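Local coordinates for protein TetR-like transcriptional regulator (Rhodococcus, PDB 3F1B) that probably binds cis-regulatory DNA as a TetR-family transcription factor and so controls the expression of its target genes, at residues L71-V74 and E75-P79; E96-L99 and G100-K104; S129-R132 and L133-L136; D153-L156 and I157-L161; A160-G163 and A164-V168. One frame throughout, in Å; residues are numbered along the deposited sequence.

Interaction 1: residues L71-V74 and E75-P79; sequences LRFV and EALAP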
loop_
_atom_site.group_PDB
_atom_site.type_symbol
_atom_site.label_atom_id
_atom_site.label_comp_id
_atom_site.label_asym_id
_atom_site.label_seq_id
_atom_site.Cartn_x
_atom_site.Cartn_y
_atom_site.Cartn_z
ATOM N N LEU A 71 10.833 13.009 -6.341
ATOM C CA LEU A 71 10.906 14.399 -6.734
ATOM C C LEU A 71 9.862 14.749 -7.776
ATOM O O LEU A 71 9.262 15.817 -7.686
ATOM C CB LEU A 71 12.275 14.726 -7.314
ATOM C CG LEU A 71 13.302 15.457 -6.485
ATOM C CD1 LEU A 71 14.743 15.154 -7.045
ATOM C CD2 LEU A 71 12.970 16.932 -6.519
ATOM N N ARG A 72 9.660 13.891 -8.781
ATOM C CA ARG A 72 8.736 14.259 -9.852
ATOM C C ARG A 72 7.368 14.232 -9.223
ATOM O O ARG A 72 6.482 15.007 -9.590
ATOM C CB ARG A 72 8.793 13.320 -11.052
ATOM C CG ARG A 72 10.149 13.221 -11.626
ATOM C CD ARG A 72 10.306 11.895 -12.334
ATOM N NE ARG A 72 11.377 11.978 -13.319
ATOM C CZ ARG A 72 11.613 11.062 -14.257
ATOM N NH1 ARG A 72 12.617 11.265 -15.104
ATOM N NH2 ARG A 72 10.862 9.949 -14.348
ATOM N N PHE A 73 7.219 13.360 -8.237
ATOM C CA PHE A 73 5.941 13.241 -7.607
ATOM C C PHE A 73 5.551 14.520 -6.861
ATOM O O PHE A 73 4.470 15.056 -7.101
ATOM C CB PHE A 73 5.874 11.990 -6.751
ATOM C CG PHE A 73 4.603 11.835 -6.028
ATOM C CD1 PHE A 73 3.510 11.231 -6.651
ATOM C CD2 PHE A 73 4.489 12.257 -4.690
ATOM C CE1 PHE A 73 2.276 11.069 -5.950
ATOM C CE2 PHE A 73 3.275 12.101 -3.985
ATOM C CZ PHE A 73 2.160 11.510 -4.624
ATOM N N VAL A 74 6.437 15.042 -6.019
ATOM C CA VAL A 74 6.071 16.229 -5.280
ATOM C C VAL A 74 5.986 17.463 -6.179
ATOM O O VAL A 74 5.130 18.295 -5.984
ATOM C CB VAL A 74 6.958 16.455 -4.040
ATOM C CG1 VAL A 74 7.216 15.127 -3.335
ATOM C CG2 VAL A 74 8.230 17.175 -4.390
ATOM N N GLU A 75 6.843 17.550 -7.188
ATOM C CA GLU A 75 6.733 18.601 -8.204
ATOM C C GLU A 75 5.346 18.624 -8.843
ATOM O O GLU A 75 4.766 19.678 -9.062
ATOM C CB GLU A 75 7.803 18.434 -9.277
ATOM C CG GLU A 75 9.174 18.214 -8.674
ATOM C CD GLU A 75 10.285 18.053 -9.716
ATOM O OE1 GLU A 75 10.178 17.175 -10.613
ATOM O OE2 GLU A 75 11.287 18.802 -9.627
ATOM N N ALA A 76 4.806 17.455 -9.115
ATOM C CA ALA A 76 3.458 17.349 -9.647
ATOM C C ALA A 76 2.366 17.927 -8.727
ATOM O O ALA A 76 1.326 18.352 -9.211
ATOM C CB ALA A 76 3.156 15.881 -10.027
ATOM N N LEU A 77 2.600 17.922 -7.416
ATOM C CA LEU A 77 1.716 18.538 -6.443
ATOM C C LEU A 77 1.917 20.049 -6.385
ATOM O O LEU A 77 1.017 20.782 -5.975
ATOM C CB LEU A 77 1.983 17.954 -5.072
ATOM C CG LEU A 77 1.359 16.584 -4.743
ATOM C CD1 LEU A 77 1.267 15.649 -5.920
ATOM C CD2 LEU A 77 2.071 15.914 -3.603
ATOM N N ALA A 78 3.069 20.539 -6.817
ATOM C CA ALA A 78 3.404 21.972 -6.656
ATOM C C ALA A 78 2.258 23.017 -6.926
ATOM O O ALA A 78 2.050 23.920 -6.105
ATOM C CB ALA A 78 4.700 22.330 -7.428
ATOM N N PRO A 79 1.507 22.893 -8.054
ATOM C CA PRO A 79 0.461 23.915 -8.271
ATOM C C PRO A 79 -0.513 24.108 -7.070
ATOM O O PRO A 79 -0.989 25.235 -6.860
ATOM C CB PRO A 79 -0.293 23.398 -9.507
ATOM C CG PRO A 79 0.689 22.542 -10.234
ATOM C CD PRO A 79 1.537 21.889 -9.148
#

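Interaction 2: residues E96-L99 and G100-K104; sequences EGFL and GFVGK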
loop_
_atom_site.group_PDB
_atom_site.type_symbol
_atom_site.label_atom_id
_atom_site.label_comp_id
_atom_site.label_asym_id
_atom_site.label_seq_id
_atom_site.Cartn_x
_atom_site.Cartn_y
_atom_site.Cartn_z
ATOM N N GLU A 96 -5.525 16.446 -8.863
ATOM C CA GLU A 96 -5.324 16.390 -10.293
ATOM C C GLU A 96 -3.875 16.255 -10.698
ATOM O O GLU A 96 -3.572 15.484 -11.608
ATOM C CB GLU A 96 -6.050 17.523 -10.969
ATOM C CG GLU A 96 -7.558 17.204 -10.853
ATOM C CD GLU A 96 -8.493 18.359 -11.161
ATOM O OE1 GLU A 96 -8.010 19.351 -11.764
ATOM O OE2 GLU A 96 -9.711 18.264 -10.809
ATOM N N GLY A 97 -2.971 16.960 -10.022
ATOM C CA GLY A 97 -1.538 16.801 -10.285
ATOM C C GLY A 97 -1.015 15.386 -9.988
ATOM O O GLY A 97 -0.406 14.742 -10.858
ATOM N N PHE A 98 -1.290 14.898 -8.772
ATOM C CA PHE A 98 -1.039 13.505 -8.378
ATOM C C PHE A 98 -1.563 12.513 -9.394
ATOM O O PHE A 98 -0.822 11.609 -9.829
ATOM C CB PHE A 98 -1.700 13.241 -7.015
ATOM C CG PHE A 98 -1.813 11.810 -6.640
ATOM C CD1 PHE A 98 -0.737 10.944 -6.771
ATOM C CD2 PHE A 98 -2.968 11.346 -6.054
ATOM C CE1 PHE A 98 -0.842 9.648 -6.393
ATOM C CE2 PHE A 98 -3.083 10.049 -5.659
ATOM C CZ PHE A 98 -2.032 9.197 -5.815
ATOM N N LEU A 99 -2.846 12.627 -9.723
ATOM C CA LEU A 99 -3.441 11.656 -10.607
ATOM C C LEU A 99 -2.957 11.747 -12.070
ATOM O O LEU A 99 -2.828 10.705 -12.745
ATOM C CB LEU A 99 -4.949 11.704 -10.530
ATOM C CG LEU A 99 -5.540 11.124 -9.252
ATOM C CD1 LEU A 99 -7.018 11.476 -9.310
ATOM C CD2 LEU A 99 -5.295 9.575 -9.094
ATOM N N GLY A 100 -2.683 12.965 -12.546
ATOM C CA GLY A 100 -2.105 13.184 -13.898
ATOM C C GLY A 100 -0.689 12.619 -13.986
ATOM O O GLY A 100 -0.297 12.014 -15.006
ATOM N N PHE A 101 0.075 12.759 -12.904
ATOM C CA PHE A 101 1.425 12.191 -12.850
ATOM C C PHE A 101 1.449 10.630 -12.914
ATOM O O PHE A 101 2.293 10.006 -13.571
ATOM C CB PHE A 101 2.110 12.651 -11.583
ATOM C CG PHE A 101 3.352 11.858 -11.245
ATOM C CD1 PHE A 101 4.588 12.218 -11.779
ATOM C CD2 PHE A 101 3.287 10.750 -10.396
ATOM C CE1 PHE A 101 5.726 11.487 -11.462
ATOM C CE2 PHE A 101 4.458 10.016 -10.093
ATOM C CZ PHE A 101 5.655 10.400 -10.635
ATOM N N VAL A 102 0.528 10.010 -12.210
ATOM C CA VAL A 102 0.457 8.573 -12.144
ATOM C C VAL A 102 0.087 8.070 -13.557
ATOM O O VAL A 102 0.636 7.100 -14.063
ATOM C CB VAL A 102 -0.602 8.215 -11.099
ATOM C CG1 VAL A 102 -1.240 6.885 -11.401
ATOM C CG2 VAL A 102 0.006 8.293 -9.690
ATOM N N GLY A 103 -0.826 8.779 -14.187
ATOM C CA GLY A 103 -1.331 8.399 -15.464
ATOM C C GLY A 103 -0.239 8.403 -16.491
ATOM O O GLY A 103 -0.208 7.512 -17.336
ATOM N N LYS A 104 0.671 9.374 -16.389
ATOM C CA LYS A 104 1.815 9.503 -17.328
ATOM C C LYS A 104 3.071 8.745 -16.916
ATOM O O LYS A 104 3.908 8.447 -17.739
ATOM C CB LYS A 104 2.203 10.971 -17.545
ATOM C CG LYS A 104 1.092 11.829 -18.111
ATOM C CD LYS A 104 1.502 13.307 -18.240
ATOM C CE LYS A 104 1.297 14.099 -16.930
ATOM N NZ LYS A 104 2.440 13.985 -15.948
#

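Interaction 3: residues S129-R132 and L133-L136; sequences SRDR and LIEL. With SO4 (sulfate ion), chain B.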
loop_
_atom_site.group_PDB
_atom_site.type_symbol
_atom_site.label_atom_id
_atom_site.label_comp_id
_atom_site.label_asym_id
_atom_site.label_seq_id
_atom_site.Cartn_x
_atom_site.Cartn_y
_atom_site.Cartn_z
ATOM N N SER A 129 7.215 10.451 4.008
ATOM C CA SER A 129 6.576 11.283 2.968
ATOM C C SER A 129 5.067 11.144 3.015
ATOM O O SER A 129 4.358 12.153 3.074
ATOM C CB SER A 129 7.073 10.949 1.561
ATOM O OG SER A 129 8.321 11.561 1.296
ATOM N N ARG A 130 4.580 9.899 2.998
ATOM C CA ARG A 130 3.156 9.608 3.102
ATOM C C ARG A 130 2.511 10.257 4.296
ATOM O O ARG A 130 1.393 10.766 4.212
ATOM C CB ARG A 130 2.955 8.136 3.298
ATOM C CG ARG A 130 1.548 7.690 3.042
ATOM C CD ARG A 130 1.680 6.323 2.453
ATOM N NE ARG A 130 0.423 5.618 2.427
ATOM C CZ ARG A 130 -0.304 5.323 3.500
ATOM N NH1 ARG A 130 0.099 5.710 4.707
ATOM N NH2 ARG A 130 -1.431 4.635 3.349
ATOM N N ASP A 131 3.204 10.197 5.428
ATOM C CA ASP A 131 2.676 10.752 6.645
ATOM C C ASP A 131 2.631 12.249 6.602
ATOM O O ASP A 131 1.676 12.850 7.057
ATOM C CB ASP A 131 3.516 10.305 7.801
ATOM C CG ASP A 131 3.089 8.975 8.298
ATOM O OD1 ASP A 131 3.878 8.006 8.198
ATOM O OD2 ASP A 131 1.917 8.904 8.751
ATOM N N ARG A 132 3.668 12.842 6.044
ATOM C CA ARG A 132 3.695 14.250 5.844
ATOM C C ARG A 132 2.519 14.607 4.931
ATOM O O ARG A 132 1.788 15.557 5.219
ATOM C CB ARG A 132 5.062 14.694 5.285
ATOM C CG ARG A 132 5.156 16.197 4.953
ATOM C CD ARG A 132 4.612 17.074 6.090
ATOM N NE ARG A 132 4.592 18.498 5.763
ATOM C CZ ARG A 132 4.246 19.468 6.619
ATOM N NH1 ARG A 132 3.841 19.191 7.865
ATOM N NH2 ARG A 132 4.281 20.734 6.226
ATOM N N LEU A 133 2.300 13.833 3.868
ATOM C CA LEU A 133 1.176 14.074 2.947
ATOM C C LEU A 133 -0.162 13.979 3.678
ATOM O O LEU A 133 -1.033 14.843 3.494
ATOM C CB LEU A 133 1.167 13.086 1.781
ATOM C CG LEU A 133 2.190 13.257 0.687
ATOM C CD1 LEU A 133 2.128 12.130 -0.342
ATOM C CD2 LEU A 133 2.004 14.585 0.007
ATOM N N ILE A 134 -0.344 12.947 4.502
ATOM C CA ILE A 134 -1.554 12.837 5.362
ATOM C C ILE A 134 -1.788 14.063 6.288
ATOM O O ILE A 134 -2.910 14.572 6.394
ATOM C CB ILE A 134 -1.536 11.505 6.164
ATOM C CG1 ILE A 134 -1.765 10.338 5.228
ATOM C CG2 ILE A 134 -2.603 11.516 7.309
ATOM C CD1 ILE A 134 -1.257 8.995 5.784
ATOM N N GLU A 135 -0.724 14.525 6.951
ATOM C CA GLU A 135 -0.695 15.751 7.731
ATOM C C GLU A 135 -1.035 17.005 6.926
ATOM O O GLU A 135 -1.739 17.877 7.393
ATOM C CB GLU A 135 0.712 15.894 8.329
ATOM C CG GLU A 135 1.015 17.254 8.966
ATOM C CD GLU A 135 2.431 17.346 9.615
ATOM O OE1 GLU A 135 2.553 18.009 10.669
ATOM O OE2 GLU A 135 3.422 16.786 9.080
ATOM N N LEU A 136 -0.504 17.120 5.718
ATOM C CA LEU A 136 -0.861 18.243 4.865
ATOM C C LEU A 136 -2.355 18.205 4.517
ATOM O O LEU A 136 -3.005 19.239 4.452
ATOM C CB LEU A 136 -0.032 18.234 3.577
ATOM C CG LEU A 136 1.383 18.814 3.754
ATOM C CD1 LEU A 136 2.406 18.310 2.696
ATOM C CD2 LEU A 136 1.434 20.380 3.950
HETATM S S SO4 B . 2.424 22.753 7.949
HETATM O O1 SO4 B . 2.108 23.202 9.302
HETATM O O2 SO4 B . 3.830 23.060 7.666
HETATM O O3 SO4 B . 2.191 21.315 7.896
HETATM O O4 SO4 B . 1.544 23.398 6.972
#

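Interaction 4: residues D153-L156 and I157-L161; sequences DFEL and IAIAL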
loop_
_atom_site.group_PDB
_atom_site.type_symbol
_atom_site.label_atom_id
_atom_site.label_comp_id
_atom_site.label_asym_id
_atom_site.label_seq_id
_atom_site.Cartn_x
_atom_site.Cartn_y
_atom_site.Cartn_z
ATOM N N ASP A 153 -11.340 13.768 13.983
ATOM C CA ASP A 153 -12.027 13.394 12.760
ATOM C C ASP A 153 -11.221 13.862 11.505
ATOM O O ASP A 153 -11.352 13.263 10.429
ATOM C CB ASP A 153 -13.470 13.950 12.759
ATOM C CG ASP A 153 -14.106 14.013 14.180
ATOM O OD1 ASP A 153 -13.430 14.472 15.134
ATOM O OD2 ASP A 153 -15.303 13.636 14.356
ATOM N N PHE A 154 -10.367 14.889 11.633
ATOM C CA PHE A 154 -9.635 15.407 10.445
ATOM C C PHE A 154 -8.431 14.608 9.943
ATOM O O PHE A 154 -8.323 14.347 8.724
ATOM C CB PHE A 154 -9.323 16.904 10.543
ATOM C CG PHE A 154 -10.550 17.756 10.512
ATOM C CD1 PHE A 154 -10.946 18.469 11.637
ATOM C CD2 PHE A 154 -11.343 17.810 9.375
ATOM C CE1 PHE A 154 -12.101 19.247 11.617
ATOM C CE2 PHE A 154 -12.501 18.575 9.347
ATOM C CZ PHE A 154 -12.881 19.291 10.465
ATOM N N GLU A 155 -7.527 14.238 10.855
ATOM C CA GLU A 155 -6.438 13.331 10.509
ATOM C C GLU A 155 -7.074 12.074 9.942
ATOM O O GLU A 155 -6.568 11.479 8.998
ATOM C CB GLU A 155 -5.544 13.006 11.720
ATOM C CG GLU A 155 -4.162 12.349 11.372
ATOM C CD GLU A 155 -2.940 13.323 11.318
ATOM O OE1 GLU A 155 -2.836 14.277 12.133
ATOM O OE2 GLU A 155 -2.042 13.106 10.467
ATOM N N LEU A 156 -8.242 11.734 10.473
ATOM C CA LEU A 156 -8.935 10.494 10.134
ATOM C C LEU A 156 -9.555 10.484 8.719
ATOM O O LEU A 156 -9.407 9.508 7.955
ATOM C CB LEU A 156 -9.979 10.220 11.216
ATOM C CG LEU A 156 -10.913 9.018 11.169
ATOM C CD1 LEU A 156 -10.250 7.698 10.698
ATOM C CD2 LEU A 156 -11.546 8.849 12.540
ATOM N N ILE A 157 -10.245 11.568 8.377
ATOM C CA ILE A 157 -10.655 11.794 7.014
ATOM C C ILE A 157 -9.384 11.853 6.144
ATOM O O ILE A 157 -9.323 11.212 5.077
ATOM C CB ILE A 157 -11.486 13.098 6.869
ATOM C CG1 ILE A 157 -12.595 13.127 7.888
ATOM C CG2 ILE A 157 -12.000 13.286 5.416
ATOM C CD1 ILE A 157 -13.610 12.000 7.752
ATOM N N ALA A 158 -8.336 12.519 6.628
ATOM C CA ALA A 158 -7.128 12.604 5.797
ATOM C C ALA A 158 -6.570 11.277 5.446
ATOM O O ALA A 158 -6.150 11.058 4.323
ATOM C CB ALA A 158 -6.036 13.469 6.435
ATOM N N ILE A 159 -6.514 10.387 6.416
ATOM C CA ILE A 159 -5.883 9.096 6.208
ATOM C C ILE A 159 -6.740 8.303 5.251
ATOM O O ILE A 159 -6.215 7.675 4.334
ATOM C CB ILE A 159 -5.793 8.320 7.547
ATOM C CG1 ILE A 159 -4.803 9.014 8.511
ATOM C CG2 ILE A 159 -5.367 6.870 7.316
ATOM C CD1 ILE A 159 -5.148 8.843 10.086
ATOM N N ALA A 160 -8.061 8.287 5.482
ATOM C CA ALA A 160 -8.960 7.583 4.572
ATOM C C ALA A 160 -8.867 8.115 3.119
ATOM O O ALA A 160 -8.863 7.304 2.185
ATOM C CB ALA A 160 -10.352 7.711 5.050
ATOM N N LEU A 161 -8.844 9.448 2.932
ATOM C CA LEU A 161 -8.699 10.090 1.603
ATOM C C LEU A 161 -7.361 9.731 0.919
ATOM O O LEU A 161 -7.279 9.551 -0.310
ATOM C CB LEU A 161 -8.750 11.613 1.770
ATOM C CG LEU A 161 -9.259 12.602 0.671
ATOM C CD1 LEU A 161 -8.439 13.880 0.538
ATOM C CD2 LEU A 161 -9.568 12.016 -0.781
#

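Interaction 5: residues A160-G163 and A164-V168; sequences ALVG and AGEAV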
loop_
_atom_site.group_PDB
_atom_site.type_symbol
_atom_site.label_atom_id
_atom_site.label_comp_id
_atom_site.label_asym_id
_atom_site.label_seq_id
_atom_site.Cartn_x
_atom_site.Cartn_y
_atom_site.Cartn_z
ATOM N N ALA A 160 -8.061 8.287 5.482
ATOM C CA ALA A 160 -8.960 7.583 4.572
ATOM C C ALA A 160 -8.867 8.115 3.119
ATOM O O ALA A 160 -8.863 7.304 2.185
ATOM C CB ALA A 160 -10.352 7.711 5.050
ATOM N N LEU A 161 -8.844 9.448 2.932
ATOM C CA LEU A 161 -8.699 10.090 1.603
ATOM C C LEU A 161 -7.361 9.731 0.919
ATOM O O LEU A 161 -7.279 9.551 -0.310
ATOM C CB LEU A 161 -8.750 11.613 1.770
ATOM C CG LEU A 161 -9.259 12.602 0.671
ATOM C CD1 LEU A 161 -8.439 13.880 0.538
ATOM C CD2 LEU A 161 -9.568 12.016 -0.781
ATOM N N VAL A 162 -6.285 9.622 1.693
ATOM C CA VAL A 162 -4.983 9.296 1.093
ATOM C C VAL A 162 -4.919 7.827 0.687
ATOM O O VAL A 162 -4.393 7.473 -0.399
ATOM C CB VAL A 162 -3.810 9.646 2.043
ATOM C CG1 VAL A 162 -2.461 9.030 1.549
ATOM C CG2 VAL A 162 -3.692 11.193 2.144
ATOM N N GLY A 163 -5.456 6.980 1.563
ATOM C CA GLY A 163 -5.564 5.589 1.267
ATOM C C GLY A 163 -6.417 5.384 0.045
ATOM O O GLY A 163 -6.092 4.568 -0.786
ATOM N N ALA A 164 -7.529 6.108 -0.048
ATOM C CA ALA A 164 -8.407 6.009 -1.219
ATOM C C ALA A 164 -7.694 6.477 -2.512
ATOM O O ALA A 164 -7.782 5.827 -3.519
ATOM C CB ALA A 164 -9.719 6.798 -0.976
ATOM N N GLY A 165 -6.956 7.574 -2.419
ATOM C CA GLY A 165 -6.173 8.133 -3.499
ATOM C C GLY A 165 -5.100 7.189 -3.978
ATOM O O GLY A 165 -4.825 7.111 -5.204
ATOM N N GLU A 166 -4.507 6.456 -3.029
ATOM C CA GLU A 166 -3.450 5.507 -3.379
ATOM C C GLU A 166 -4.037 4.402 -4.172
ATOM O O GLU A 166 -3.500 4.086 -5.219
ATOM C CB GLU A 166 -2.827 4.918 -2.139
ATOM C CG GLU A 166 -1.897 5.887 -1.469
ATOM C CD GLU A 166 -1.393 5.361 -0.150
ATOM O OE1 GLU A 166 -2.195 4.931 0.702
ATOM O OE2 GLU A 166 -0.203 5.397 0.073
ATOM N N ALA A 167 -5.160 3.834 -3.724
ATOM C CA ALA A 167 -5.700 2.688 -4.437
ATOM C C ALA A 167 -6.271 3.110 -5.783
ATOM O O ALA A 167 -6.252 2.346 -6.732
ATOM C CB ALA A 167 -6.775 1.984 -3.607
ATOM N N VAL A 168 -6.778 4.331 -5.863
ATOM C CA VAL A 168 -7.412 4.830 -7.090
ATOM C C VAL A 168 -6.311 5.167 -8.131
ATOM O O VAL A 168 -6.416 4.783 -9.293
ATOM C CB VAL A 168 -8.369 6.036 -6.785
ATOM C CG1 VAL A 168 -8.684 6.836 -8.046
ATOM C CG2 VAL A 168 -9.700 5.523 -6.174
#

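Interaction 1: residues L71-V74 and E75-P79
Leu77 stands one helical turn after Phe73 on helix 58-77 and folds its branched end back over the ring and carbonyl of that residue. Leu77 CB rests on the backbone, 3.3 Å from Val74 O. CG, set anti to the carbonyl carbon of Leu77 (chi1 -80°), points back toward Phe73 and lies 4.2 Å from Phe73 O. There the two methyls part. CD1 approaches Phe73 O at 3.5 Å and also stands over one face of the Phe73 ring, while CD2 meets that ring at CE2, 4.0 Å away.

The backbone beneath is changing character. Ala76 N still makes a sound helical bond to Arg72 O (3.0 Å), but Leu77 N shares itself between Phe73 O and Val74 O through weak bonds, and Ala78 N gives another weak one to Val74 O. Ala78 N also bonds to Glu75 O (2.9 Å), in keeping with the 3-10 geometry of Ala78 and Pro79. On another side of the helix, Arg72 and Glu75 hold their flat ends nearly parallel, 15° apart, yet their charged atoms do not meet: Arg72 NE stays 6.0 Å from Glu75 OE1, and the guanidinium turns instead to a salt bridge with Glu69.

Three helices receive this face. Leu77 touches Phe98 and Ala76 touches Phe101 on helix 87-104, Phe73 reaches Trp109 and Leu112 on helix 106-115, and Leu133 of helix 126-143 packs against both Phe73 and Leu77.

Interaction 2: residues E96-L99 and G100-K104
Phe98 and Val102, one turn apart on helix 87-104 of the all-alpha TetR-type C-terminal domain, send their side chains out together in the same direction. They form the tight part of this contact. With CG anti to the backbone N (chi1 166°), the phenyl stands out from the helix, and Phe98 CE1 comes within 3.7 Å of Val102 CG2, a methyl that lies oblique to the ring. Around this pair the packing continues: Trp109 meets the Phe98 ring edge-to-face, and Val172 of helix 153-173 touches both Leu99 and Val102. Phe101, which is buried, turns its ring to Arg72 and Ala76 of helix 58-77 and lies nearly parallel to the ring of His105.

Gly100 makes a close approach of another kind, backbone against backbone. Its N bonds to Glu96 O (2.8 Å), and a side-chain carbon here would crowd that oxygen. The looser, solvent side belongs to Gly103 and Lys104, where there is little beyond the helical bonds, such as Gly103 N to Leu99 O (3.1 Å). Outside the contact, Lys104 NZ pairs with a sulfate ion probably taken up from the crystallisation liquor.

Back on the packed side, Phe98 O is met twice from Val102: the backbone N bonds to it at 3.2 Å, and the methyl CG2 lies 3.4 Å from the same oxygen.

Interaction 3: residues S129-R132 and L133-L136
Arg132 NH1 is gripped by two anions: Glu135 OE2 in a salt bridge of 2.7 Å and oxygen O3 of a bound sulfate in a weak hydrogen bond. The bond to Glu135 is fairly straight at the hydrogen (163°) and leaves from the edge of the guanidinium, near its plane. It arrives from above the carboxylate plane, the two flat groups standing almost perpendicular, 86° apart. Sulfate O3 is also met weakly by Arg132 NH2, and the same nitrogen makes a firmer bond of 2.8 Å to sulfate O2.

A bend at chi2 (47°) swings the arginine along the helix to the next turn, where Leu136 lies against it. Leu136 CD2 covers one face of the guanidinium, 3.7 Å from Arg132 NH2. Were Glu135 an alanine, Arg132 NH1 would probably lose its protein carboxylate, and the guanidinium would be held less firmly against turning.

On another face of helix 126-143, Ile134 CD1 comes to 3.7 Å from Arg130 NH1, obliquely to that guanidinium. The stronger ties of the polar groups here lie elsewhere: Arg130 pairs with Glu166 of helix 153-173, and Asp131 forms a salt bridge with Arg171 of the second subunit.

The sulfate probably came from the crystallisation liquor, so it marks no proven site. One guanidinium thus serves two anions, Glu135 and the sulfate, and its charge is probably shared between them.

Interaction 4: residues D153-L156 and I157-L161
Regular alpha-helical bonds link the first turn of helix 153-173 to the next, among them Ala158 N to Phe154 O (2.8 Å) and a nearly straight one from Ala160 N to Leu156 O (3.1 Å, 171°). The bond from Ile157 N to Asp153 O fits the pattern, although that oxygen is less surely placed.

Ile159 and Glu155 carry the side-chain contact. With CG1 anti to its own carbonyl carbon (chi1 -68°), Ile159 sends its longer branch back along the helix. CG1 lies 3.1 Å from Glu155 O, and the terminal CD1 goes on to meet Glu155 CG at 3.9 Å. The two side chains pass at a slant, the glutamate chain being bent at chi2 (98°). Glu155 O thus accepts the bond from Ile159 N (2.8 Å) while hydrocarbon of the same isoleucine lies against it. Cutting Ile159 back to an alanine is likely to leave Glu155 CG without its hydrocarbon cover and open a gap beside Ile134 of helix 126-143.

Leu156 and Ala160 face another way, and Leu185 of the second subunit packs on both. Such packing is consistent with the helical dimer interface of TetR-family regulators. Within the subunit, helix 126-143 lies alongside: its Ile134 touches Glu155 and Ile159, Thr137 touches Ala158, and Leu141 touches Ile157. Helix 179-196 takes the side of Leu161 with Leu186, Leu189 and Ala190.

Interaction 5: residues A160-G163 and A164-V168
Helical i to i+4 bonds run without a break between 160-163 and 164-168, from Ala164 N to Ala160 O (2.9 Å) through to Ala167 N and Gly163 O (3.2 Å). Gly163 O takes a second, weak bond from Glu166 N, whose main acceptor is Val162 O at 2.8 Å.

Glu166 supplies most of the side-chain contact. Its CG, placed beside the backbone N (chi1 -76°), comes back along the helix to 3.1 Å from Val162 O. Farther out, OE1 passes 3.5 Å from Gly163 CA, while the carboxylate carbon CD is 4.2 Å from the methyl Val162 CG1. The charged end is buried but paired: OE2 forms a salt bridge with Arg130 on helix 126-143.

Small residues, glycine and alanine, let helix 153-173 come close to the second subunit, as in the helical dimer interfaces of TetR-type proteins. Ala164 packs on Ala160 of the second subunit and Ala167 on its Gly163. Toward its own subunit, Ala164 also touches Leu186 and Leu189 of helix 179-196, and Ala164 CB lies 3.3 Å from Ala160 O of its own chain.

How the interactions relate
Interactions 1 and 2 pack against each other where helices 58-77 and 87-104 meet, with Phe73 CD1 3.8 Å from Phe101 CE2. Interaction 1 also meets interaction 3, where Leu77 CD2 lies 3.8 Å from Leu133 CD2. Interaction 3 in turn leans on both contacts of helix 153-173: Ile134 CG2 is 3.5 Å from Ile159 CG1 of interaction 4, and the Arg130-Glu166 salt bridge joins interaction 3 to interaction 5. Phe98 CE2 approaches Gly165 O at 3.4 Å, linking interactions 2 and 5. Interactions 4 and 5 share Ala160 and Leu161, their centres about 10 Å apart; with interaction 3 they touch the second subunit. Interactions 1 and 4 do not touch, their nearest atoms being about 11 Å apart.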